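Local coordinates for protein alpha-L-rhamnosidase (Aspergillus terreus, PDB 6GSZ) that probably hydrolyses terminal non-reducing alpha-L-rhamnose residues of alpha-L-rhamnosides, and binds calcium, at residues A[472-477]-A[532-537]; A[485-490]-A[536-541]; A[494-499]-A[548-553]; A[507-512]-A[528-533]. One frame throughout, in Å; residues are numbered along the deposited sequence.

Contact 1: residues A[472-477]-A[532-537]. With BGC (beta-D-glucopyranose), chain B.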
loop_
_atom_site.group_PDB
_atom_site.type_symbol
_atom_site.label_atom_id
_atom_site.label_comp_id
_atom_site.label_asym_id
_atom_site.label_seq_id
_atom_site.Cartn_x
_atom_site.Cartn_y
_atom_site.Cartn_z
ATOM N N GLY A 472 -12.062 -0.543 -6.321
ATOM C CA GLY A 472 -13.045 -0.424 -5.273
ATOM C C GLY A 472 -12.458 -0.780 -3.915
ATOM O O GLY A 472 -12.770 -0.149 -2.886
ATOM N N ASP A 473 -11.594 -1.797 -3.847
ATOM C CA ASP A 473 -11.068 -2.274 -2.591
ATOM C C ASP A 473 -10.255 -1.156 -1.904
ATOM O O ASP A 473 -10.384 -0.952 -0.696
ATOM C CB ASP A 473 -10.196 -3.523 -2.777
ATOM C CG ASP A 473 -10.857 -4.699 -3.471
ATOM O OD1 ASP A 473 -11.498 -4.463 -4.526
ATOM O OD2 ASP A 473 -10.753 -5.825 -2.927
ATOM N N ILE A 474 -9.402 -0.461 -2.667
ATOM C CA ILE A 474 -8.598 0.591 -2.075
ATOM C C ILE A 474 -9.460 1.808 -1.735
ATOM O O ILE A 474 -9.176 2.495 -0.770
ATOM C CB ILE A 474 -7.325 0.900 -2.891
ATOM C CG1 ILE A 474 -6.424 1.890 -2.166
ATOM C CG2 ILE A 474 -7.643 1.362 -4.286
ATOM C CD1 ILE A 474 -5.953 1.421 -0.785
ATOM N N HIS A 475 -10.512 2.048 -2.503
ATOM C CA HIS A 475 -11.455 3.103 -2.140
ATOM C C HIS A 475 -11.994 2.826 -0.727
ATOM O O HIS A 475 -12.001 3.711 0.148
ATOM C CB HIS A 475 -12.549 3.237 -3.203
ATOM C CG HIS A 475 -13.496 4.381 -3.009
ATOM N ND1 HIS A 475 -14.600 4.527 -3.842
ATOM C CD2 HIS A 475 -13.591 5.348 -2.073
ATOM C CE1 HIS A 475 -15.314 5.586 -3.434
ATOM N NE2 HIS A 475 -14.703 6.104 -2.367
ATOM N N ALA A 476 -12.461 1.615 -0.484
ATOM C CA ALA A 476 -13.025 1.244 0.814
ATOM C C ALA A 476 -11.993 1.280 1.945
ATOM O O ALA A 476 -12.314 1.704 3.064
ATOM C CB ALA A 476 -13.643 -0.149 0.740
ATOM N N PHE A 477 -10.759 0.878 1.662
ATOM C CA PHE A 477 -9.763 0.622 2.728
ATOM C C PHE A 477 -8.877 1.847 3.048
ATOM O O PHE A 477 -8.236 1.830 4.094
ATOM C CB PHE A 477 -8.889 -0.584 2.344
ATOM C CG PHE A 477 -7.970 -1.040 3.450
ATOM C CD1 PHE A 477 -8.493 -1.578 4.624
ATOM C CD2 PHE A 477 -6.588 -0.961 3.306
ATOM C CE1 PHE A 477 -7.659 -1.957 5.658
ATOM C CE2 PHE A 477 -5.751 -1.347 4.344
ATOM C CZ PHE A 477 -6.295 -1.853 5.511
ATOM N N VAL A 532 -11.996 9.637 -7.336
ATOM C CA VAL A 532 -12.407 10.775 -6.479
ATOM C C VAL A 532 -12.046 10.470 -5.025
ATOM O O VAL A 532 -11.486 11.300 -4.321
ATOM C CB VAL A 532 -13.920 11.071 -6.610
ATOM C CG1 VAL A 532 -14.308 12.307 -5.785
ATOM C CG2 VAL A 532 -14.342 11.285 -8.054
ATOM N N GLY A 533 -12.504 9.315 -4.566
ATOM C CA GLY A 533 -12.460 8.970 -3.135
ATOM C C GLY A 533 -11.050 8.811 -2.582
ATOM O O GLY A 533 -10.743 9.143 -1.430
ATOM N N VAL A 534 -10.168 8.146 -3.358
ATOM C CA VAL A 534 -8.811 7.914 -2.854
ATOM C C VAL A 534 -8.089 9.268 -2.741
ATOM O O VAL A 534 -7.513 9.549 -1.692
ATOM C CB VAL A 534 -8.038 6.825 -3.611
ATOM C CG1 VAL A 534 -6.645 6.640 -3.045
ATOM C CG2 VAL A 534 -8.798 5.515 -3.487
ATOM N N PRO A 535 -8.104 10.154 -3.759
ATOM C CA PRO A 535 -7.603 11.531 -3.592
ATOM C C PRO A 535 -8.223 12.298 -2.411
ATOM O O PRO A 535 -7.473 12.964 -1.661
ATOM C CB PRO A 535 -7.900 12.192 -4.941
ATOM C CG PRO A 535 -7.792 11.029 -5.907
ATOM C CD PRO A 535 -8.481 9.903 -5.165
ATOM N N TRP A 536 -9.546 12.199 -2.255
ATOM C CA TRP A 536 -10.175 12.958 -1.164
ATOM C C TRP A 536 -9.586 12.502 0.183
ATOM O O TRP A 536 -9.218 13.314 1.038
ATOM C CB TRP A 536 -11.687 12.742 -1.191
ATOM C CG TRP A 536 -12.449 13.415 -0.079
ATOM C CD1 TRP A 536 -12.929 14.678 -0.055
ATOM C CD2 TRP A 536 -12.819 12.814 1.159
ATOM N NE1 TRP A 536 -13.592 14.910 1.116
ATOM C CE2 TRP A 536 -13.501 13.799 1.910
ATOM C CE3 TRP A 536 -12.553 11.576 1.734
ATOM C CZ2 TRP A 536 -13.957 13.538 3.201
ATOM C CZ3 TRP A 536 -12.995 11.315 3.011
ATOM C CH2 TRP A 536 -13.693 12.287 3.728
ATOM N N GLN A 537 -9.520 11.186 0.390
ATOM C CA GLN A 537 -8.977 10.619 1.620
ATOM C C GLN A 537 -7.483 10.952 1.789
ATOM O O GLN A 537 -6.970 11.084 2.924
ATOM C CB GLN A 537 -9.285 9.142 1.772
ATOM C CG GLN A 537 -8.779 8.533 3.068
ATOM C CD GLN A 537 -9.426 9.144 4.298
ATOM O OE1 GLN A 537 -10.626 9.031 4.461
ATOM N NE2 GLN A 537 -8.598 9.708 5.177
HETATM C C2 BGC B . -11.727 -7.753 -5.739
HETATM C C3 BGC B . -13.048 -7.117 -6.070
HETATM C C4 BGC B . -13.646 -7.428 -7.424
HETATM C C5 BGC B . -13.581 -8.873 -7.532
HETATM C C6 BGC B . -14.228 -9.195 -8.866
HETATM C C1 BGC B . -11.773 -9.234 -6.072
HETATM O O1 BGC B . -10.570 -9.830 -5.628
HETATM O O2 BGC B . -11.573 -7.866 -4.343
HETATM O O3 BGC B . -12.837 -5.811 -6.160
HETATM O O4 BGC B . -14.981 -6.937 -7.688
HETATM O O5 BGC B . -12.246 -9.459 -7.400
HETATM O O6 BGC B . -14.069 -10.596 -9.110
HETATM O O HOH W 1 -10.515 5.959 -0.256
#
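H475 reaches G533 with its imidazole. Its CB lies 4.4 Å from V534 CG2; with CG anti to the backbone N (chi1 -174°), the ring is carried on toward the start of 532-537, where CD2 lies 3.9 Å and NE2 3.7 Å from G533 CA. ND1 is held elsewhere, by a hydrogen bond with the carbonyl oxygen of I526. V534 packs against the backbone of H475: its CG2 rests 3.8 Å from H475 CA, which fits the 5.5 Å between the CA atoms of H475 and V534, and the CG2 of I474 meets the same methyl. One residue before I474, the carboxylate of D473 holds the bound glucose, D473 OD1 accepting from glucose O3 at 2.5 Å and OD2 from O2. The short axes of 472-477 and 532-537 approach to 8.9 Å, so helices 471-484 and 530-542 of the helical catalytic domain run in the same general direction, crossing at 31°, with helices 545-562 and 598-619 packed against V532.

Contact 2: residues A[485-490]-A[536-541]. With CA (calcium ion), chain K.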
loop_
_atom_site.group_PDB
_atom_site.type_symbol
_atom_site.label_atom_id
_atom_site.label_comp_id
_atom_site.label_asym_id
_atom_site.label_seq_id
_atom_site.Cartn_x
_atom_site.Cartn_y
_atom_site.Cartn_z
ATOM N N TYR A 485 -0.023 3.094 8.058
ATOM C CA TYR A 485 1.269 3.395 7.457
ATOM C C TYR A 485 1.174 4.712 6.695
ATOM O O TYR A 485 0.097 5.116 6.276
ATOM C CB TYR A 485 1.674 2.317 6.443
ATOM C CG TYR A 485 2.231 1.013 6.989
ATOM C CD1 TYR A 485 3.585 0.891 7.283
ATOM C CD2 TYR A 485 1.424 -0.089 7.230
ATOM C CE1 TYR A 485 4.115 -0.298 7.772
ATOM C CE2 TYR A 485 1.942 -1.274 7.720
ATOM C CZ TYR A 485 3.293 -1.379 8.006
ATOM O OH TYR A 485 3.829 -2.553 8.497
ATOM N N ASP A 486 2.329 5.359 6.495
ATOM C CA ASP A 486 2.444 6.527 5.646
ATOM C C ASP A 486 2.427 6.066 4.179
ATOM O O ASP A 486 3.439 5.621 3.616
ATOM C CB ASP A 486 3.680 7.341 5.992
ATOM C CG ASP A 486 3.797 8.631 5.194
ATOM O OD1 ASP A 486 3.185 8.738 4.100
ATOM O OD2 ASP A 486 4.416 9.583 5.764
ATOM N N THR A 487 1.215 6.096 3.608
ATOM C CA THR A 487 0.948 5.630 2.259
ATOM C C THR A 487 1.045 6.719 1.199
ATOM O O THR A 487 0.738 6.447 0.033
ATOM C CB THR A 487 -0.490 5.129 2.200
ATOM O OG1 THR A 487 -1.277 6.217 2.668
ATOM C CG2 THR A 487 -0.719 3.930 3.107
ATOM N N ALA A 488 1.459 7.941 1.583
ATOM C CA ALA A 488 1.292 9.070 0.683
ATOM C C ALA A 488 2.044 8.869 -0.655
ATOM O O ALA A 488 1.435 9.072 -1.725
ATOM C CB ALA A 488 1.691 10.350 1.385
ATOM N N GLY A 489 3.340 8.575 -0.578
ATOM C CA GLY A 489 4.109 8.396 -1.826
ATOM C C GLY A 489 3.679 7.192 -2.655
ATOM O O GLY A 489 3.577 7.278 -3.905
ATOM N N PHE A 490 3.364 6.114 -1.954
ATOM C CA PHE A 490 2.861 4.898 -2.596
ATOM C C PHE A 490 1.608 5.208 -3.407
ATOM O O PHE A 490 1.466 4.810 -4.551
ATOM C CB PHE A 490 2.625 3.862 -1.509
ATOM C CG PHE A 490 2.040 2.548 -1.924
ATOM C CD1 PHE A 490 0.697 2.417 -2.174
ATOM C CD2 PHE A 490 2.839 1.428 -2.097
ATOM C CE1 PHE A 490 0.121 1.200 -2.511
ATOM C CE2 PHE A 490 2.254 0.212 -2.407
ATOM C CZ PHE A 490 0.911 0.092 -2.653
ATOM N N TRP A 536 -9.546 12.199 -2.255
ATOM C CA TRP A 536 -10.175 12.958 -1.164
ATOM C C TRP A 536 -9.586 12.502 0.183
ATOM O O TRP A 536 -9.218 13.314 1.038
ATOM C CB TRP A 536 -11.687 12.742 -1.191
ATOM C CG TRP A 536 -12.449 13.415 -0.079
ATOM C CD1 TRP A 536 -12.929 14.678 -0.055
ATOM C CD2 TRP A 536 -12.819 12.814 1.159
ATOM N NE1 TRP A 536 -13.592 14.910 1.116
ATOM C CE2 TRP A 536 -13.501 13.799 1.910
ATOM C CE3 TRP A 536 -12.553 11.576 1.734
ATOM C CZ2 TRP A 536 -13.957 13.538 3.201
ATOM C CZ3 TRP A 536 -12.995 11.315 3.011
ATOM C CH2 TRP A 536 -13.693 12.287 3.728
ATOM N N GLN A 537 -9.520 11.186 0.390
ATOM C CA GLN A 537 -8.977 10.619 1.620
ATOM C C GLN A 537 -7.483 10.952 1.789
ATOM O O GLN A 537 -6.970 11.084 2.924
ATOM C CB GLN A 537 -9.285 9.142 1.772
ATOM C CG GLN A 537 -8.779 8.533 3.068
ATOM C CD GLN A 537 -9.426 9.144 4.298
ATOM O OE1 GLN A 537 -10.626 9.031 4.461
ATOM N NE2 GLN A 537 -8.598 9.708 5.177
ATOM N N LEU A 538 -6.736 10.909 0.673
ATOM C CA LEU A 538 -5.334 11.182 0.752
ATOM C C LEU A 538 -5.116 12.598 1.308
ATOM O O LEU A 538 -4.164 12.826 2.057
ATOM C CB LEU A 538 -4.705 10.972 -0.632
ATOM C CG LEU A 538 -3.224 10.702 -0.657
ATOM C CD1 LEU A 538 -2.859 9.412 0.084
ATOM C CD2 LEU A 538 -2.767 10.656 -2.100
ATOM N N TYR A 539 -5.944 13.544 0.831
ATOM C CA TYR A 539 -5.845 14.924 1.315
ATOM C C TYR A 539 -6.271 15.049 2.805
ATOM O O TYR A 539 -5.539 15.669 3.579
ATOM C CB TYR A 539 -6.686 15.821 0.420
ATOM C CG TYR A 539 -6.608 17.271 0.810
ATOM C CD1 TYR A 539 -5.409 17.940 0.706
ATOM C CD2 TYR A 539 -7.686 17.981 1.292
ATOM C CE1 TYR A 539 -5.257 19.272 1.062
ATOM C CE2 TYR A 539 -7.579 19.332 1.591
ATOM C CZ TYR A 539 -6.356 19.984 1.492
ATOM O OH TYR A 539 -6.206 21.294 1.842
ATOM N N GLU A 540 -7.335 14.340 3.185
ATOM C CA GLU A 540 -7.740 14.318 4.586
ATOM C C GLU A 540 -6.568 13.842 5.461
ATOM O O GLU A 540 -6.280 14.400 6.539
ATOM C CB GLU A 540 -8.930 13.411 4.806
ATOM C CG GLU A 540 -10.217 13.971 4.223
ATOM C CD GLU A 540 -10.716 15.269 4.816
ATOM O OE1 GLU A 540 -11.018 15.261 6.030
ATOM O OE2 GLU A 540 -10.744 16.269 4.050
ATOM N N SER A 541 -5.848 12.823 4.968
ATOM C CA SER A 541 -4.796 12.198 5.795
ATOM C C SER A 541 -3.498 13.025 5.816
ATOM O O SER A 541 -2.834 13.121 6.882
ATOM C CB SER A 541 -4.491 10.822 5.228
ATOM O OG SER A 541 -5.591 9.956 5.409
HETATM CA CA CA K . 5.029 11.766 5.843
HETATM O O HOH W 2 4.087 11.521 3.814
HETATM O O HOH W 3 3.339 11.631 7.651
HETATM O O HOH W 4 6.144 12.659 7.791
#
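A488 and L538 form a sparse, buried van der Waals contact where the start of helix 488-503 meets the later turns of helix 530-542. The branch that touches is CD1 of L538, which comes within 4.2 Å of A488 CA and 4.4 Å of T487 OG1. In L538, chi1 (-158°) swings CG away from the backbone N and chi2 (62°) then brings CD1 to A488, although the CA atoms of A488 and L538 remain 7.0 Å apart. The hydroxyl of T487 is hydrogen-bonded to N482 of helix 471-484, and M547 and Q551 of helix 545-562 also touch L538. Within the six-hairpin glycosidase domain, the contact lies at an N-capped helix start: D486 OD1 accepts from A488 N at 3.2 Å, with an N-H...O angle of 163°. The second oxygen of the same carboxylate, D486 OD2, binds calcium at 2.3 Å; waters 2, 3 and 4 and three atoms from elsewhere in the structure are further ligands. One carboxylate thus joins the metal to the first turn of the helix. On the other segment, Q537 NE2 donates to S541 OG at 3.0 Å, the hydroxyl oxygen lying close to the amide plane, and N482 also bonds to that oxygen.

Contact 3: residues A[494-499]-A[548-553]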
loop_
_atom_site.group_PDB
_atom_site.type_symbol
_atom_site.label_atom_id
_atom_site.label_comp_id
_atom_site.label_asym_id
_atom_site.label_seq_id
_atom_site.Cartn_x
_atom_site.Cartn_y
_atom_site.Cartn_z
ATOM N N TRP A 494 0.497 5.422 -7.590
ATOM C CA TRP A 494 -0.629 4.640 -8.091
ATOM C C TRP A 494 -1.646 5.528 -8.808
ATOM O O TRP A 494 -2.202 5.196 -9.864
ATOM C CB TRP A 494 -1.234 3.796 -6.980
ATOM C CG TRP A 494 -2.307 2.877 -7.437
ATOM C CD1 TRP A 494 -2.142 1.723 -8.149
ATOM C CD2 TRP A 494 -3.717 3.011 -7.252
ATOM N NE1 TRP A 494 -3.363 1.139 -8.388
ATOM C CE2 TRP A 494 -4.360 1.921 -7.880
ATOM C CE3 TRP A 494 -4.522 3.983 -6.636
ATOM C CZ2 TRP A 494 -5.744 1.746 -7.900
ATOM C CZ3 TRP A 494 -5.887 3.824 -6.670
ATOM C CH2 TRP A 494 -6.495 2.735 -7.301
ATOM N N LEU A 495 -1.954 6.685 -8.178
ATOM C CA LEU A 495 -2.942 7.578 -8.725
ATOM C C LEU A 495 -2.492 8.277 -10.017
ATOM O O LEU A 495 -3.356 8.613 -10.848
ATOM C CB LEU A 495 -3.403 8.586 -7.670
ATOM C CG LEU A 495 -4.319 7.988 -6.583
ATOM C CD1 LEU A 495 -4.390 8.907 -5.384
ATOM C CD2 LEU A 495 -5.707 7.722 -7.149
ATOM N N LYS A 496 -1.164 8.446 -10.206
ATOM C CA LYS A 496 -0.681 8.902 -11.512
ATOM C C LYS A 496 -1.058 7.901 -12.625
ATOM O O LYS A 496 -1.511 8.273 -13.703
ATOM C CB LYS A 496 0.850 9.080 -11.477
ATOM C CG LYS A 496 1.276 10.285 -10.659
ATOM C CD LYS A 496 2.789 10.402 -10.582
ATOM C CE LYS A 496 3.194 11.661 -9.864
ATOM N NZ LYS A 496 4.665 11.713 -9.682
ATOM N N ASP A 497 -0.872 6.626 -12.305
ATOM C CA ASP A 497 -1.203 5.555 -13.272
ATOM C C ASP A 497 -2.708 5.502 -13.487
ATOM O O ASP A 497 -3.190 5.343 -14.625
ATOM C CB ASP A 497 -0.612 4.216 -12.848
ATOM C CG ASP A 497 0.906 4.174 -12.985
ATOM O OD1 ASP A 497 1.489 5.128 -13.586
ATOM O OD2 ASP A 497 1.487 3.159 -12.488
ATOM N N ALA A 498 -3.484 5.694 -12.396
ATOM C CA ALA A 498 -4.934 5.654 -12.537
ATOM C C ALA A 498 -5.355 6.724 -13.571
ATOM O O ALA A 498 -6.212 6.490 -14.427
ATOM C CB ALA A 498 -5.605 5.874 -11.199
ATOM N N ARG A 499 -4.786 7.943 -13.445
ATOM C CA ARG A 499 -5.097 9.049 -14.319
ATOM C C ARG A 499 -4.711 8.698 -15.774
ATOM O O ARG A 499 -5.494 8.932 -16.692
ATOM C CB ARG A 499 -4.408 10.324 -13.817
ATOM C CG ARG A 499 -4.586 11.534 -14.710
ATOM C CD ARG A 499 -6.052 11.838 -14.967
ATOM N NE ARG A 499 -6.209 13.160 -15.533
ATOM C CZ ARG A 499 -7.321 13.613 -16.139
ATOM N NH1 ARG A 499 -8.374 12.803 -16.246
ATOM N NH2 ARG A 499 -7.338 14.869 -16.581
ATOM N N LEU A 548 -3.324 17.122 -4.288
ATOM C CA LEU A 548 -4.778 17.228 -4.552
ATOM C C LEU A 548 -5.028 17.868 -5.922
ATOM O O LEU A 548 -5.848 17.395 -6.714
ATOM C CB LEU A 548 -5.453 18.022 -3.438
ATOM C CG LEU A 548 -6.975 18.088 -3.530
ATOM C CD1 LEU A 548 -7.599 16.726 -3.415
ATOM C CD2 LEU A 548 -7.536 19.007 -2.443
ATOM N N GLU A 549 -4.265 18.924 -6.238
ATOM C CA GLU A 549 -4.383 19.556 -7.553
ATOM C C GLU A 549 -4.005 18.574 -8.682
ATOM O O GLU A 549 -4.724 18.543 -9.685
ATOM C CB GLU A 549 -3.509 20.801 -7.646
ATOM C CG GLU A 549 -3.651 21.561 -8.939
ATOM C CD GLU A 549 -4.959 22.302 -9.104
ATOM O OE1 GLU A 549 -5.382 22.959 -8.130
ATOM O OE2 GLU A 549 -5.536 22.234 -10.223
ATOM N N GLU A 550 -2.931 17.778 -8.525
ATOM C CA GLU A 550 -2.583 16.850 -9.633
ATOM C C GLU A 550 -3.652 15.775 -9.814
ATOM O O GLU A 550 -3.815 15.261 -10.943
ATOM C CB GLU A 550 -1.167 16.330 -9.435
ATOM C CG GLU A 550 -0.994 15.136 -8.564
ATOM C CD GLU A 550 0.439 14.882 -8.104
ATOM O OE1 GLU A 550 1.222 15.885 -8.041
ATOM O OE2 GLU A 550 0.743 13.712 -7.757
ATOM N N GLN A 551 -4.367 15.434 -8.741
ATOM C CA GLN A 551 -5.401 14.396 -8.756
ATOM C C GLN A 551 -6.785 14.943 -9.158
ATOM O O GLN A 551 -7.738 14.173 -9.345
ATOM C CB GLN A 551 -5.406 13.660 -7.421
ATOM C CG GLN A 551 -4.133 12.848 -7.241
ATOM C CD GLN A 551 -3.820 12.435 -5.824
ATOM O OE1 GLN A 551 -4.656 12.554 -4.924
ATOM N NE2 GLN A 551 -2.616 11.916 -5.608
ATOM N N TYR A 552 -6.903 16.269 -9.255
ATOM C CA TYR A 552 -8.169 16.883 -9.524
ATOM C C TYR A 552 -8.751 16.521 -10.881
ATOM O O TYR A 552 -9.960 16.198 -10.967
ATOM C CB TYR A 552 -8.086 18.405 -9.397
ATOM C CG TYR A 552 -9.419 19.089 -9.521
ATOM C CD1 TYR A 552 -10.350 19.011 -8.503
ATOM C CD2 TYR A 552 -9.775 19.782 -10.663
ATOM C CE1 TYR A 552 -11.557 19.682 -8.569
ATOM C CE2 TYR A 552 -10.999 20.442 -10.760
ATOM C CZ TYR A 552 -11.904 20.367 -9.721
ATOM O OH TYR A 552 -13.105 21.032 -9.786
ATOM N N GLY A 553 -7.895 16.522 -11.913
ATOM C CA GLY A 553 -8.435 16.288 -13.256
ATOM C C GLY A 553 -9.074 14.912 -13.399
ATOM O O GLY A 553 -10.146 14.760 -13.996
#
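R499 lays its guanidinium over the backbone carbonyl of G553, whose C sits 3.4 Å above the plane and over its centre. Bent at chi2 (55°), the arginine chain brings the flat group onto the helix backbone. R499 NH1 is 3.5 Å from G553 O, but the angle is too poor for a hydrogen bond; NH1 instead forms a salt bridge with D557 and a hydrogen bond with Q502. Deeper in, L495 and Q551 cross at about a right angle, with L495 CD1 3.5 Å from Q551 NE2 and 3.6 Å from Q551 CD. On the partly exposed side, K496 CE passes 3.8 Å from E550 OE2, while K496 NZ pairs with D305 and E550 OE1 with R492. The short axes of 494-499 and 548-553 lie 10.0 Å apart at 25°, which leaves side chains to bridge helices 488-503 and 545-562. Direct contact is therefore by van der Waals touch, with a carbonyl carbon over the guanidinium face; the 4.8 Å between K496 NZ and E550 OE2 probably adds a weaker attraction to the outside salt bridges.

Contact 4: residues A[507-512]-A[528-533]; sequences YSLPYV and GDAIVG
G528 meets L509 through its backbone: its carbonyl O lies 3.7 Å from L509 CD2, and its CA lies 4.1 Å from L509 CB. The CA atoms of these two residues are 5.1 Å apart, the closest such pair between the segments. D529 turns its side chain away from 507-512 and is hydrogen-bonded to S609 and W558, while its carbonyl O accepts from both V532 N and G533 N. A530 follows, its CB 4.2 Å from L509 CD2. I531 completes the apolar patch: its CB lies 4.1 Å from the same methyl, and its CD1 lies 4.2 Å from L509 CD1, so both branches of the leucine are engaged. A chi1 of -171° sets CG of L509 beside its carbonyl carbon, and the side chain lies against the turn that leads into the helix, where I531 N bonds to G528 O. T471 of helix 471-484 also touches L509, and W558 of helix 545-562 lies against I531. The side chain of A530 is about 10 Å from the bound glucose. A loop leucine is thus packed against the start of helix 530-542, in the six-hairpin glycosidase domain, which in this family is an (alpha/alpha)6 barrel.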
loop_
_atom_site.group_PDB
_atom_site.type_symbol
_atom_site.label_atom_id
_atom_site.label_comp_id
_atom_site.label_asym_id
_atom_site.label_seq_id
_atom_site.Cartn_x
_atom_site.Cartn_y
_atom_site.Cartn_z
ATOM N N TYR A 507 -12.473 8.560 -20.150
ATOM C CA TYR A 507 -12.662 9.286 -18.877
ATOM C C TYR A 507 -13.250 8.394 -17.793
ATOM O O TYR A 507 -13.465 8.839 -16.667
ATOM C CB TYR A 507 -13.454 10.572 -19.045
ATOM C CG TYR A 507 -12.837 11.494 -20.053
ATOM C CD1 TYR A 507 -11.637 12.152 -19.782
ATOM C CD2 TYR A 507 -13.423 11.688 -21.294
ATOM C CE1 TYR A 507 -11.057 13.003 -20.705
ATOM C CE2 TYR A 507 -12.849 12.548 -22.221
ATOM C CZ TYR A 507 -11.666 13.199 -21.928
ATOM O OH TYR A 507 -11.116 14.053 -22.850
ATOM N N SER A 508 -13.468 7.117 -18.094
ATOM C CA SER A 508 -13.831 6.105 -17.140
ATOM C C SER A 508 -12.556 5.469 -16.568
ATOM O O SER A 508 -11.525 5.403 -17.195
ATOM C CB SER A 508 -14.709 5.058 -17.829
ATOM O OG SER A 508 -15.195 4.149 -16.876
ATOM N N LEU A 509 -12.632 4.957 -15.353
ATOM C CA LEU A 509 -11.515 4.291 -14.710
ATOM C C LEU A 509 -11.612 2.789 -14.959
ATOM O O LEU A 509 -12.629 2.165 -14.679
ATOM C CB LEU A 509 -11.536 4.603 -13.214
ATOM C CG LEU A 509 -10.316 4.170 -12.432
ATOM C CD1 LEU A 509 -9.079 4.966 -12.853
ATOM C CD2 LEU A 509 -10.592 4.300 -10.938
ATOM N N PRO A 510 -10.559 2.150 -15.507
ATOM C CA PRO A 510 -10.535 0.689 -15.574
ATOM C C PRO A 510 -10.710 0.085 -14.184
ATOM O O PRO A 510 -10.403 0.712 -13.186
ATOM C CB PRO A 510 -9.181 0.357 -16.169
ATOM C CG PRO A 510 -8.828 1.585 -16.943
ATOM C CD PRO A 510 -9.357 2.744 -16.112
ATOM N N TYR A 511 -11.209 -1.134 -14.124
ATOM C CA TYR A 511 -11.449 -1.797 -12.848
ATOM C C TYR A 511 -10.187 -1.987 -12.019
ATOM O O TYR A 511 -10.222 -1.919 -10.800
ATOM C CB TYR A 511 -12.196 -3.120 -13.029
ATOM C CG TYR A 511 -13.539 -2.977 -13.705
ATOM C CD1 TYR A 511 -14.273 -1.794 -13.689
ATOM C CD2 TYR A 511 -14.119 -4.097 -14.280
ATOM C CE1 TYR A 511 -15.475 -1.710 -14.373
ATOM C CE2 TYR A 511 -15.330 -4.029 -14.933
ATOM C CZ TYR A 511 -16.017 -2.834 -14.979
ATOM O OH TYR A 511 -17.210 -2.752 -15.644
ATOM N N VAL A 512 -9.088 -2.333 -12.699
ATOM C CA VAL A 512 -7.807 -2.506 -12.030
ATOM C C VAL A 512 -6.753 -1.596 -12.644
ATOM O O VAL A 512 -6.815 -1.279 -13.827
ATOM C CB VAL A 512 -7.302 -3.960 -12.038
ATOM C CG1 VAL A 512 -8.381 -4.895 -11.518
ATOM C CG2 VAL A 512 -6.814 -4.456 -13.400
ATOM N N GLY A 528 -15.113 2.792 -9.957
ATOM C CA GLY A 528 -14.728 3.953 -10.701
ATOM C C GLY A 528 -14.567 5.187 -9.815
ATOM O O GLY A 528 -13.738 6.061 -10.082
ATOM N N ASP A 529 -15.404 5.251 -8.769
ATOM C CA ASP A 529 -15.373 6.364 -7.827
ATOM C C ASP A 529 -14.046 6.448 -7.068
ATOM O O ASP A 529 -13.809 7.463 -6.413
ATOM C CB ASP A 529 -16.545 6.329 -6.861
ATOM C CG ASP A 529 -17.874 6.633 -7.553
ATOM O OD1 ASP A 529 -17.964 7.737 -8.179
ATOM O OD2 ASP A 529 -18.781 5.780 -7.410
ATOM N N ALA A 530 -13.180 5.417 -7.128
ATOM C CA ALA A 530 -11.878 5.521 -6.489
ATOM C C ALA A 530 -11.073 6.741 -6.939
ATOM O O ALA A 530 -10.239 7.254 -6.148
ATOM C CB ALA A 530 -11.066 4.276 -6.719
ATOM N N ILE A 531 -11.283 7.165 -8.196
ATOM C CA ILE A 531 -10.507 8.286 -8.744
ATOM C C ILE A 531 -10.866 9.626 -8.057
ATOM O O ILE A 531 -10.124 10.608 -8.220
ATOM C CB ILE A 531 -10.657 8.342 -10.282
ATOM C CG1 ILE A 531 -9.565 9.146 -10.981
ATOM C CG2 ILE A 531 -12.058 8.786 -10.690
ATOM C CD1 ILE A 531 -8.225 8.554 -10.851
ATOM N N VAL A 532 -11.996 9.637 -7.336
ATOM C CA VAL A 532 -12.407 10.775 -6.479
ATOM C C VAL A 532 -12.046 10.470 -5.025
ATOM O O VAL A 532 -11.486 11.300 -4.321
ATOM C CB VAL A 532 -13.920 11.071 -6.610
ATOM C CG1 VAL A 532 -14.308 12.307 -5.785
ATOM C CG2 VAL A 532 -14.342 11.285 -8.054
ATOM N N GLY A 533 -12.504 9.315 -4.566
ATOM C CA GLY A 533 -12.460 8.970 -3.135
ATOM C C GLY A 533 -11.050 8.811 -2.582
ATOM O O GLY A 533 -10.743 9.143 -1.430
#

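In the fold
Helix 530-542 joins contacts 1, 2 and 4: it meets loop 507-512 at its start, helix 471-484 in its middle and the start of helix 488-503 further on. Contact 3 flanks it, with P535 CB 3.3 Å from Q551 OE1 and L538 CD2 3.7 Å from Q551 NE2. Contact 4 touches contact 3 through L509 CD1, 3.6 Å from A498 O. Centres of contacts 1 and 4 are about 9 Å apart, those of contacts 2 and 4 about 17 Å. Contact 1 carries D473 of the glucose pocket, to which D460, W527 and H761 also contribute hydrogen bonds; contact 2 carries the calcium ligand D486.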